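Local coordinates for type III secretion system effector HopBA1 (PDB 5T09), which acts as a bacterial virulence factor that is recognised by the plant resistance protein RBA1, enhances its self-association and so triggers host cell death, at residues V85-G90 and A173-S178; A91-A96 and S102-F107; S124-S129 and I186-A191. All blocks are in the same frame, centred on the assembly; numbering follows the deposited sequence.

Contact 1 of 3, residues V85-G90 and A173-S178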
ATOM      1  N   VAL A  85       1.169  -2.822   9.800  1.00 37.41           N
ATOM      2  CA  VAL A  85       1.519  -3.882  10.736  1.00 36.99           C
ATOM      3  C   VAL A  85       3.023  -4.081  10.684  1.00 35.16           C
ATOM      4  O   VAL A  85       3.610  -4.150   9.596  1.00 39.03           O
ATOM      5  CB  VAL A  85       0.793  -5.198  10.409  1.00 42.86           C
ATOM      6  CG1 VAL A  85       1.160  -6.277  11.421  1.00 43.04           C
ATOM      7  CG2 VAL A  85      -0.707  -4.981  10.379  1.00 38.44           C
ATOM      8  N   LYS A  86       3.640  -4.181  11.854  1.00 36.90           N
ATOM      9  CA  LYS A  86       5.058  -4.482  11.932  1.00 41.22           C
ATOM     10  C   LYS A  86       5.275  -5.958  11.643  1.00 45.52           C
ATOM     11  O   LYS A  86       4.525  -6.816  12.116  1.00 41.90           O
ATOM     12  CB  LYS A  86       5.603  -4.109  13.310  1.00 53.84           C
ATOM     13  CG  LYS A  86       5.540  -2.611  13.568  1.00 69.65           C
ATOM     14  CD  LYS A  86       5.306  -2.272  15.029  1.00 83.01           C
ATOM     15  CE  LYS A  86       4.943  -0.798  15.199  1.00 80.69           C
ATOM     16  NZ  LYS A  86       3.710  -0.410  14.447  1.00 65.89           N
ATOM     17  N   HIS A  87       6.287  -6.249  10.824  1.00 46.32           N
ATOM     18  CA  HIS A  87       6.534  -7.635  10.445  1.00 43.28           C
ATOM     19  C   HIS A  87       6.754  -8.512  11.666  1.00 50.88           C
ATOM     20  O   HIS A  87       6.429  -9.705  11.644  1.00 55.23           O
ATOM     21  CB  HIS A  87       7.739  -7.726   9.513  1.00 42.91           C
ATOM     22  CG  HIS A  87       8.009  -9.114   9.022  1.00 56.40           C
ATOM     23  ND1 HIS A  87       9.004  -9.908   9.548  1.00 66.93           N
ATOM     24  CD2 HIS A  87       7.401  -9.855   8.066  1.00 58.08           C
ATOM     25  CE1 HIS A  87       9.007 -11.075   8.929  1.00 64.35           C
ATOM     26  NE2 HIS A  87       8.043 -11.069   8.026  1.00 59.22           N
ATOM     27  N   SER A  88       7.297  -7.939  12.740  1.00 52.90           N
ATOM     28  CA  SER A  88       7.564  -8.691  13.957  1.00 53.04           C
ATOM     29  C   SER A  88       6.294  -9.046  14.722  1.00 60.27           C
ATOM     30  O   SER A  88       6.334  -9.936  15.578  1.00 58.36           O
ATOM     31  CB  SER A  88       8.497  -7.884  14.858  1.00 53.06           C
ATOM     32  OG  SER A  88       7.886  -6.664  15.242  1.00 54.03           O
ATOM     33  N   ASP A  89       5.176  -8.373  14.444  1.00 56.91           N
ATOM     34  CA  ASP A  89       3.909  -8.643  15.113  1.00 53.30           C
ATOM     35  C   ASP A  89       3.014  -9.580  14.307  1.00 53.10           C
ATOM     36  O   ASP A  89       1.797  -9.594  14.515  1.00 55.95           O
ATOM     37  CB  ASP A  89       3.165  -7.335  15.389  1.00 53.47           C
ATOM     38  CG  ASP A  89       3.900  -6.437  16.368  1.00 57.43           C
ATOM     39  OD1 ASP A  89       4.728  -6.954  17.146  1.00 64.06           O
ATOM     40  OD2 ASP A  89       3.644  -5.215  16.360  1.00 67.33           O
ATOM     41  N   GLY A  90       3.592 -10.364  13.398  1.00 53.31           N
ATOM     42  CA  GLY A  90       2.778 -11.146  12.480  1.00 57.67           C
ATOM     43  C   GLY A  90       1.811 -12.081  13.183  1.00 58.37           C
ATOM     44  O   GLY A  90       0.654 -12.209  12.776  1.00 63.83           O
ATOM     45  N   ALA A 173       8.255  -7.976   2.895  1.00 38.24           N
ATOM     46  CA  ALA A 173       7.249  -8.272   1.880  1.00 38.16           C
ATOM     47  C   ALA A 173       7.671  -9.455   1.022  1.00 40.17           C
ATOM     48  O   ALA A 173       6.839 -10.287   0.644  1.00 43.18           O
ATOM     49  CB  ALA A 173       7.002  -7.040   1.011  1.00 36.84           C
ATOM     50  N   THR A 174       8.964  -9.541   0.707  1.00 40.99           N
ATOM     51  CA  THR A 174       9.481 -10.679  -0.045  1.00 43.35           C
ATOM     52  C   THR A 174       9.321 -11.971   0.742  1.00 45.61           C
ATOM     53  O   THR A 174       8.789 -12.963   0.231  1.00 47.67           O
ATOM     54  CB  THR A 174      10.955 -10.451  -0.384  1.00 47.57           C
ATOM     55  OG1 THR A 174      11.085  -9.283  -1.202  1.00 54.19           O
ATOM     56  CG2 THR A 174      11.527 -11.650  -1.116  1.00 51.11           C
ATOM     57  N   ARG A 175       9.794 -11.980   1.990  1.00 46.26           N
ATOM     58  CA  ARG A 175       9.732 -13.181   2.815  1.00 47.06           C
ATOM     59  C   ARG A 175       8.318 -13.750   2.860  1.00 59.91           C
ATOM     60  O   ARG A 175       8.113 -14.955   2.684  1.00 58.96           O
ATOM     61  CB  ARG A 175      10.222 -12.859   4.228  1.00 47.58           C
ATOM     62  CG  ARG A 175      10.234 -14.054   5.179  1.00 56.19           C
ATOM     63  CD  ARG A 175      10.256 -13.598   6.631  1.00 65.18           C
ATOM     64  NE  ARG A 175      11.576 -13.124   7.045  1.00 72.51           N
ATOM     65  CZ  ARG A 175      12.441 -13.823   7.778  1.00 75.76           C
ATOM     66  NH1 ARG A 175      12.145 -15.045   8.203  1.00 69.77           N
ATOM     67  NH2 ARG A 175      13.614 -13.292   8.095  1.00 78.90           N
ATOM     68  N   GLU A 176       7.327 -12.893   3.108  1.00 45.36           N
ATOM     69  CA  GLU A 176       5.967 -13.381   3.304  1.00 48.48           C
ATOM     70  C   GLU A 176       5.298 -13.770   1.993  1.00 51.14           C
ATOM     71  O   GLU A 176       4.484 -14.700   1.975  1.00 55.13           O
ATOM     72  CB  GLU A 176       5.139 -12.325   4.045  1.00 48.01           C
ATOM     73  CG  GLU A 176       5.623 -12.059   5.468  1.00 45.60           C
ATOM     74  CD  GLU A 176       5.919 -13.340   6.233  1.00 53.16           C
ATOM     75  OE1 GLU A 176       5.127 -14.301   6.121  1.00 54.95           O
ATOM     76  OE2 GLU A 176       6.958 -13.393   6.925  1.00 60.01           O
ATOM     77  N   ALA A 177       5.618 -13.087   0.892  1.00 48.87           N
ATOM     78  CA  ALA A 177       5.132 -13.529  -0.411  1.00 51.94           C
ATOM     79  C   ALA A 177       5.626 -14.938  -0.719  1.00 56.14           C
ATOM     80  O   ALA A 177       4.850 -15.806  -1.142  1.00 59.62           O
ATOM     81  CB  ALA A 177       5.577 -12.552  -1.499  1.00 49.73           C
ATOM     82  N   SER A 178       6.919 -15.187  -0.503  1.00 55.60           N
ATOM     83  CA  SER A 178       7.469 -16.512  -0.765  1.00 63.36           C
ATOM     84  C   SER A 178       6.897 -17.555   0.185  1.00 67.26           C
ATOM     85  O   SER A 178       6.695 -18.708  -0.212  1.00 66.36           O
ATOM     86  CB  SER A 178       8.994 -16.480  -0.654  1.00 58.44           C
ATOM     87  OG  SER A 178       9.557 -15.544  -1.561  1.00 61.99           O
TER
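Two first torsions of different kind bring H87 and E176 together. On H87, CG lies anti to the backbone N (chi1 -177°), which extends the imidazole from its short 3-10 turn toward helix 166-179; on E176, CG stands anti to the carbonyl carbon, and a further bend at the second torsion turns the carboxylate back to the ring. The two side chains approach from opposite directions and join in a His-carboxylate hydrogen bond, H87 NE2 giving its proton to E176 OE2 at 2.8 Å with an N-H...O angle of 155°. The fit is a little skewed. OE2 is met on its anti side and somewhat out of the carboxylate plane, and the ring and carboxylate planes are 42° apart, while E176 CG lies in the ring plane at the imidazole edge.

R175 adds an apolar touch, its CD lying 3.6 Å from H87 CE1 as the two side chains cross at about a right angle. The other carboxylate oxygen, E176 OE1, is hydrogen-bonded to Y136 OH, and backbone bonds tie V85 and H87 to D141. The H87-E176 bond thus links the loop after strand 77-82 to helix 166-179, and the Y136 and D141 bonds tie both to edge strand 136-141. With its two oxygens engaged by different partners, H87 and Y136, the carboxylate is restrained in rotation.

Contact 2 of 3, residues A91-A96 and S102-F107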
ATOM      1  N   ALA A  91       2.270 -12.748  14.244  1.00 66.81           N
ATOM      2  CA  ALA A  91       1.423 -13.720  14.930  1.00 73.09           C
ATOM      3  C   ALA A  91       0.221 -13.042  15.578  1.00 68.83           C
ATOM      4  O   ALA A  91      -0.922 -13.484  15.409  1.00 63.89           O
ATOM      5  CB  ALA A  91       2.240 -14.482  15.974  1.00 67.79           C
ATOM      6  N   ALA A  92       0.462 -11.968  16.332  1.00 60.20           N
ATOM      7  CA  ALA A  92      -0.634 -11.260  16.987  1.00 60.57           C
ATOM      8  C   ALA A  92      -1.628 -10.717  15.970  1.00 57.60           C
ATOM      9  O   ALA A  92      -2.843 -10.748  16.196  1.00 62.23           O
ATOM     10  CB  ALA A  92      -0.079 -10.124  17.847  1.00 60.82           C
ATOM     11  N   PHE A  93      -1.131 -10.213  14.840  1.00 49.02           N
ATOM     12  CA  PHE A  93      -2.018  -9.631  13.840  1.00 46.63           C
ATOM     13  C   PHE A  93      -2.909 -10.690  13.202  1.00 55.85           C
ATOM     14  O   PHE A  93      -4.101 -10.451  12.977  1.00 59.25           O
ATOM     15  CB  PHE A  93      -1.200  -8.910  12.771  1.00 44.53           C
ATOM     16  CG  PHE A  93      -2.028  -8.373  11.642  1.00 40.86           C
ATOM     17  CD1 PHE A  93      -2.975  -7.390  11.870  1.00 42.35           C
ATOM     18  CD2 PHE A  93      -1.862  -8.852  10.354  1.00 52.38           C
ATOM     19  CE1 PHE A  93      -3.740  -6.895  10.838  1.00 44.93           C
ATOM     20  CE2 PHE A  93      -2.626  -8.359   9.314  1.00 58.53           C
ATOM     21  CZ  PHE A  93      -3.566  -7.378   9.558  1.00 48.46           C
ATOM     22  N   ARG A  94      -2.350 -11.865  12.900  1.00 57.12           N
ATOM     23  CA  ARG A  94      -3.149 -12.923  12.294  1.00 73.65           C
ATOM     24  C   ARG A  94      -4.291 -13.346  13.207  1.00 66.43           C
ATOM     25  O   ARG A  94      -5.358 -13.741  12.724  1.00 68.59           O
ATOM     26  CB  ARG A  94      -2.257 -14.119  11.950  1.00100.56           C
ATOM     27  CG  ARG A  94      -2.970 -15.222  11.184  1.00110.32           C
ATOM     28  CD  ARG A  94      -2.013 -16.027  10.311  1.00115.14           C
ATOM     29  NE  ARG A  94      -0.902 -16.604  11.068  1.00117.99           N
ATOM     30  CZ  ARG A  94       0.329 -16.097  11.129  1.00114.76           C
ATOM     31  NH1 ARG A  94       0.644 -14.984  10.475  1.00103.01           N
ATOM     32  NH2 ARG A  94       1.256 -16.713  11.850  1.00122.54           N
ATOM     33  N   GLU A  95      -4.093 -13.266  14.525  1.00 63.01           N
ATOM     34  CA  GLU A  95      -5.177 -13.557  15.457  1.00 71.35           C
ATOM     35  C   GLU A  95      -6.274 -12.504  15.358  1.00 62.91           C
ATOM     36  O   GLU A  95      -7.464 -12.833  15.303  1.00 66.54           O
ATOM     37  CB  GLU A  95      -4.636 -13.635  16.885  1.00151.46           C
ATOM     38  CG  GLU A  95      -3.668 -14.779  17.118  1.00144.30           C
ATOM     39  CD  GLU A  95      -3.162 -14.830  18.545  1.00120.33           C
ATOM     40  OE1 GLU A  95      -3.354 -13.840  19.282  1.00102.99           O
ATOM     41  OE2 GLU A  95      -2.574 -15.862  18.930  1.00117.94           O
ATOM     42  N   ALA A  96      -5.888 -11.226  15.334  1.00 58.07           N
ATOM     43  CA  ALA A  96      -6.870 -10.160  15.177  1.00 58.47           C
ATOM     44  C   ALA A  96      -7.624 -10.303  13.863  1.00 59.18           C
ATOM     45  O   ALA A  96      -8.849 -10.141  13.818  1.00 57.05           O
ATOM     46  CB  ALA A  96      -6.179  -8.798  15.247  1.00 48.78           C
ATOM     47  N   SER A 102     -13.361  -5.460  14.155  1.00 62.87           N
ATOM     48  CA  SER A 102     -13.243  -4.760  15.428  1.00 66.17           C
ATOM     49  C   SER A 102     -11.910  -5.067  16.099  1.00 60.58           C
ATOM     50  O   SER A 102     -11.300  -4.189  16.719  1.00 63.03           O
ATOM     51  CB  SER A 102     -14.408  -5.141  16.341  1.00 76.31           C
ATOM     52  OG  SER A 102     -15.649  -4.918  15.693  1.00 84.81           O
ATOM     53  N   ALA A 103     -11.440  -6.310  15.981  1.00 62.11           N
ATOM     54  CA  ALA A 103     -10.164  -6.683  16.583  1.00 60.54           C
ATOM     55  C   ALA A 103      -8.996  -6.017  15.866  1.00 55.03           C
ATOM     56  O   ALA A 103      -8.045  -5.560  16.510  1.00 58.43           O
ATOM     57  CB  ALA A 103     -10.007  -8.203  16.566  1.00 62.80           C
ATOM     58  N   VAL A 104      -9.042  -5.956  14.534  1.00 56.45           N
ATOM     59  CA  VAL A 104      -7.946  -5.351  13.779  1.00 53.07           C
ATOM     60  C   VAL A 104      -7.802  -3.878  14.143  1.00 46.69           C
ATOM     61  O   VAL A 104      -6.686  -3.369  14.307  1.00 49.32           O
ATOM     62  CB  VAL A 104      -8.171  -5.547  12.268  1.00 48.93           C
ATOM     63  CG1 VAL A 104      -7.152  -4.753  11.449  1.00 46.57           C
ATOM     64  CG2 VAL A 104      -8.096  -7.028  11.912  1.00 56.47           C
ATOM     65  N   LYS A 105      -8.924  -3.171  14.273  1.00 45.16           N
ATOM     66  CA  LYS A 105      -8.871  -1.746  14.586  1.00 47.99           C
ATOM     67  C   LYS A 105      -8.174  -1.509  15.922  1.00 52.10           C
ATOM     68  O   LYS A 105      -7.285  -0.655  16.029  1.00 50.25           O
ATOM     69  CB  LYS A 105     -10.287  -1.169  14.597  1.00 50.31           C
ATOM     70  CG  LYS A 105     -10.361   0.336  14.811  1.00 52.09           C
ATOM     71  CD  LYS A 105     -11.805   0.813  14.812  1.00 56.56           C
ATOM     72  CE  LYS A 105     -11.916   2.294  15.139  1.00 55.91           C
ATOM     73  NZ  LYS A 105     -13.332   2.710  15.337  1.00 54.10           N
ATOM     74  N   HIS A 106      -8.559  -2.266  16.950  1.00 45.45           N
ATOM     75  CA  HIS A 106      -7.921  -2.126  18.256  1.00 54.60           C
ATOM     76  C   HIS A 106      -6.434  -2.450  18.187  1.00 52.27           C
ATOM     77  O   HIS A 106      -5.629  -1.830  18.892  1.00 54.39           O
ATOM     78  CB  HIS A 106      -8.614  -3.030  19.276  1.00 72.88           C
ATOM     79  CG  HIS A 106      -8.493  -2.555  20.690  1.00108.36           C
ATOM     80  ND1 HIS A 106      -9.237  -1.507  21.189  1.00121.31           N
ATOM     81  CD2 HIS A 106      -7.718  -2.986  21.715  1.00119.87           C
ATOM     82  CE1 HIS A 106      -8.925  -1.313  22.459  1.00130.13           C
ATOM     83  NE2 HIS A 106      -8.005  -2.197  22.802  1.00128.94           N
ATOM     84  N   PHE A 107      -6.049  -3.409  17.342  1.00 50.73           N
ATOM     85  CA  PHE A 107      -4.640  -3.766  17.210  1.00 49.54           C
ATOM     86  C   PHE A 107      -3.841  -2.667  16.517  1.00 49.31           C
ATOM     87  O   PHE A 107      -2.667  -2.457  16.842  1.00 49.97           O
ATOM     88  CB  PHE A 107      -4.511  -5.084  16.444  1.00 50.75           C
ATOM     89  CG  PHE A 107      -3.090  -5.484  16.152  1.00 53.76           C
ATOM     90  CD1 PHE A 107      -2.368  -6.242  17.057  1.00 62.16           C
ATOM     91  CD2 PHE A 107      -2.480  -5.104  14.972  1.00 55.17           C
ATOM     92  CE1 PHE A 107      -1.063  -6.611  16.790  1.00 59.17           C
ATOM     93  CE2 PHE A 107      -1.176  -5.471  14.702  1.00 49.53           C
ATOM     94  CZ  PHE A 107      -0.469  -6.222  15.613  1.00 51.79           C
TER
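A92, F93 and A96 meet A103, V104 and F107 across an antiparallel helical hairpin, in which helices 90-99 and 101-112 are joined by a very tight turn. The axes of 91-96 and 102-107 run at 146° and approach to 9.0 Å, and the pair opens away from the turn: small side chains fill the closed end and aromatic rings the wider one.

The two phenylalanines set the geometry of that wider end. F107 has CG anti to its own backbone N (chi1 175°), which throws the ring across to helix 90-99, where one face lies over the backbone of F93. F93 CA makes a CH-pi contact there, 4.3 Å from the F107 ring centroid and displaced toward the rim. The side chains of F93 and F107 cross at about a right angle, yet their ring planes are inclined by 42°, an oblique pairing that is neither a stack nor edge-to-face; F93 CD1 and F107 CE2 are 3.9 Å apart. A92 places its methyl obliquely to the same F107 ring, CB lying 3.8 Å from CE1.

V104 serves both ends with its two branches. CG1 approaches the edge of the F93 ring near its plane, whereas CG2 turns to the A96 backbone. F93 also packs on L127 and V104 on S124, so the inner side of the hairpin rests against helix 117-132, while V85 of the preceding loop touches both phenylalanine rings. Close to the turn the alanines let the backbones come together, the CA atoms of A96 and A103 being 5.0 Å apart. There the methyl CB of A103 sits 3.6 Å from the carbonyl oxygen of A96.

Contact 3 of 3, residues S124-S129 and I186-A191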
ATOM      1  N   SER A 124      -9.034  -1.160   8.581  1.00 41.20           N
ATOM      2  CA  SER A 124      -9.317  -2.473   9.151  1.00 41.49           C
ATOM      3  C   SER A 124     -10.263  -3.269   8.261  1.00 43.45           C
ATOM      4  O   SER A 124     -10.056  -4.469   8.040  1.00 47.16           O
ATOM      5  CB  SER A 124      -9.901  -2.316  10.554  1.00 51.00           C
ATOM      6  OG  SER A 124      -9.011  -1.595  11.389  1.00 47.59           O
ATOM      7  N   GLU A 125     -11.311  -2.623   7.740  1.00 44.29           N
ATOM      8  CA  GLU A 125     -12.217  -3.317   6.829  1.00 46.56           C
ATOM      9  C   GLU A 125     -11.475  -3.827   5.600  1.00 46.10           C
ATOM     10  O   GLU A 125     -11.737  -4.937   5.121  1.00 48.02           O
ATOM     11  CB  GLU A 125     -13.367  -2.395   6.411  1.00 47.56           C
ATOM     12  CG  GLU A 125     -14.436  -3.098   5.583  1.00 55.55           C
ATOM     13  CD  GLU A 125     -15.508  -2.153   5.061  1.00 64.97           C
ATOM     14  OE1 GLU A 125     -15.228  -0.944   4.917  1.00 59.66           O
ATOM     15  OE2 GLU A 125     -16.634  -2.626   4.791  1.00 72.41           O
ATOM     16  N   ALA A 126     -10.541  -3.031   5.074  1.00 43.83           N
ATOM     17  CA  ALA A 126      -9.810  -3.440   3.877  1.00 43.48           C
ATOM     18  C   ALA A 126      -8.932  -4.654   4.151  1.00 43.42           C
ATOM     19  O   ALA A 126      -8.888  -5.591   3.345  1.00 44.72           O
ATOM     20  CB  ALA A 126      -8.969  -2.276   3.354  1.00 41.27           C
ATOM     21  N   LEU A 127      -8.218  -4.657   5.276  1.00 42.16           N
ATOM     22  CA  LEU A 127      -7.401  -5.814   5.627  1.00 42.34           C
ATOM     23  C   LEU A 127      -8.268  -7.055   5.801  1.00 45.10           C
ATOM     24  O   LEU A 127      -7.935  -8.135   5.301  1.00 46.16           O
ATOM     25  CB  LEU A 127      -6.609  -5.529   6.902  1.00 42.83           C
ATOM     26  CG  LEU A 127      -5.656  -4.332   6.848  1.00 45.37           C
ATOM     27  CD1 LEU A 127      -4.926  -4.188   8.173  1.00 42.96           C
ATOM     28  CD2 LEU A 127      -4.670  -4.466   5.696  1.00 44.27           C
ATOM     29  N   CYS A 128      -9.388  -6.916   6.512  1.00 48.46           N
ATOM     30  CA  CYS A 128     -10.293  -8.046   6.690  1.00 50.85           C
ATOM     31  C   CYS A 128     -10.858  -8.516   5.356  1.00 51.51           C
ATOM     32  O   CYS A 128     -10.904  -9.720   5.086  1.00 60.07           O
ATOM     33  CB  CYS A 128     -11.418  -7.663   7.650  1.00 53.85           C
ATOM     34  SG  CYS A 128     -10.888  -7.506   9.372  1.00 55.40           S
ATOM     35  N   SER A 129     -11.283  -7.579   4.501  1.00 51.07           N
ATOM     36  CA  SER A 129     -11.864  -7.959   3.215  1.00 53.25           C
ATOM     37  C   SER A 129     -10.847  -8.684   2.347  1.00 52.87           C
ATOM     38  O   SER A 129     -11.197  -9.609   1.607  1.00 55.49           O
ATOM     39  CB  SER A 129     -12.400  -6.723   2.490  1.00 59.83           C
ATOM     40  OG  SER A 129     -13.288  -5.995   3.321  1.00 67.79           O
ATOM     41  N   ILE A 186       0.807  -7.220  -3.602  1.00 43.14           N
ATOM     42  CA  ILE A 186       0.653  -5.774  -3.513  1.00 42.49           C
ATOM     43  C   ILE A 186       1.309  -5.319  -2.220  1.00 45.38           C
ATOM     44  O   ILE A 186       1.110  -5.936  -1.166  1.00 40.10           O
ATOM     45  CB  ILE A 186      -0.827  -5.349  -3.555  1.00 41.16           C
ATOM     46  CG1 ILE A 186      -1.424  -5.667  -4.924  1.00 46.73           C
ATOM     47  CG2 ILE A 186      -0.971  -3.856  -3.237  1.00 41.50           C
ATOM     48  CD1 ILE A 186      -2.928  -5.520  -4.992  1.00 55.73           C
ATOM     49  N   VAL A 187       2.093  -4.248  -2.305  1.00 41.12           N
ATOM     50  CA  VAL A 187       2.683  -3.594  -1.145  1.00 34.62           C
ATOM     51  C   VAL A 187       1.974  -2.263  -0.955  1.00 35.58           C
ATOM     52  O   VAL A 187       1.935  -1.435  -1.873  1.00 38.26           O
ATOM     53  CB  VAL A 187       4.200  -3.401  -1.314  1.00 34.73           C
ATOM     54  CG1 VAL A 187       4.762  -2.478  -0.238  1.00 35.18           C
ATOM     55  CG2 VAL A 187       4.900  -4.746  -1.278  1.00 36.01           C
ATOM     56  N   TRP A 188       1.422  -2.058   0.238  1.00 32.20           N
ATOM     57  CA  TRP A 188       0.598  -0.895   0.555  1.00 30.61           C
ATOM     58  C   TRP A 188       1.280  -0.140   1.687  1.00 33.38           C
ATOM     59  O   TRP A 188       1.391  -0.653   2.806  1.00 36.66           O
ATOM     60  CB  TRP A 188      -0.815  -1.338   0.935  1.00 34.42           C
ATOM     61  CG  TRP A 188      -1.765  -0.236   1.288  1.00 30.95           C
ATOM     62  CD1 TRP A 188      -1.625   1.096   1.035  1.00 39.18           C
ATOM     63  CD2 TRP A 188      -3.016  -0.387   1.963  1.00 34.35           C
ATOM     64  NE1 TRP A 188      -2.718   1.785   1.509  1.00 36.41           N
ATOM     65  CE2 TRP A 188      -3.586   0.894   2.084  1.00 35.85           C
ATOM     66  CE3 TRP A 188      -3.712  -1.486   2.476  1.00 36.50           C
ATOM     67  CZ2 TRP A 188      -4.817   1.106   2.702  1.00 39.57           C
ATOM     68  CZ3 TRP A 188      -4.931  -1.274   3.086  1.00 39.67           C
ATOM     69  CH2 TRP A 188      -5.470   0.011   3.198  1.00 34.40           C
ATOM     70  N   GLY A 189       1.748   1.068   1.390  1.00 32.44           N
ATOM     71  CA  GLY A 189       2.477   1.863   2.360  1.00 32.97           C
ATOM     72  C   GLY A 189       2.509   3.309   1.927  1.00 33.90           C
ATOM     73  O   GLY A 189       2.087   3.662   0.822  1.00 40.99           O
ATOM     74  N   GLY A 190       3.027   4.150   2.820  1.00 34.78           N
ATOM     75  CA  GLY A 190       3.067   5.582   2.582  1.00 33.77           C
ATOM     76  C   GLY A 190       3.695   5.958   1.258  1.00 38.37           C
ATOM     77  O   GLY A 190       4.803   5.516   0.938  1.00 39.33           O
ATOM     78  N   ALA A 191       2.998   6.803   0.493  1.00 38.21           N
ATOM     79  CA  ALA A 191       3.436   7.140  -0.858  1.00 35.99           C
ATOM     80  C   ALA A 191       4.814   7.791  -0.868  1.00 42.30           C
ATOM     81  O   ALA A 191       5.545   7.670  -1.858  1.00 44.18           O
ATOM     82  CB  ALA A 191       2.414   8.063  -1.520  1.00 41.26           C
TER
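The indole of W188 is the flat group here, and it meets helix 117-132 with the outer end of its six-membered ring. Neither of its two partners lies squarely on a face or at an edge: A126 CB and L127 CD2 both come in obliquely. L127 CD2 is 4.1 Å from W188 CZ3, and A126 CB lies 4.2 Å from the same CZ3 and equally near the neighbouring CH2. F84 adds an edge-to-face ring contact, and I65, I52 and V82 pack around the same tryptophan.

Extension of the indole away from strand 184-190 comes from a chi1 of 180°, with CG anti to the backbone N; this lets the ring span the 10.7 Å between the CA atoms of L127 and W188. A126 points its methyl toward the strand. L127 leaves its helix at an angle, and its CD2 branch then leans in, crossing the tryptophan obliquely.

In this EreA/ChaN-like alpha-beta fold with its parallel core, an inner strand of the sheet is thus joined to a helix covering one of its faces. The union is wholly apolar and buried. The polar edge of the indole is satisfied separately, NE1 being hydrogen-bonded to D54 OD1. A single side chain therefore divides its chemistry: its hydrocarbon end seals the helix to the sheet, while its N-H secures the ring at a neighbouring strand and probably limits its rotation.

Chemistry here follows burial and the elements joined, not distance from the middle. Contact 3, its centre about 5 Å from the centre of the chain, is buried and purely apolar, helix on sheet. The centre of contact 2 is about 18 Å out, yet this helix pair is partly buried and also apolar. Contact 1, centred about 14 Å out, lies at the surface and relies on a histidine-carboxylate hydrogen bond. Segment 85-90 runs directly into helix 90-99 of contact 2, with D89 CB 3.8 Å from F107 CZ. Contacts 2 and 3 meet where V104 CG2 lies 3.8 Å from C128 SG, contacts 1 and 3 where A173 CB lies 3.9 Å from V187 CG2.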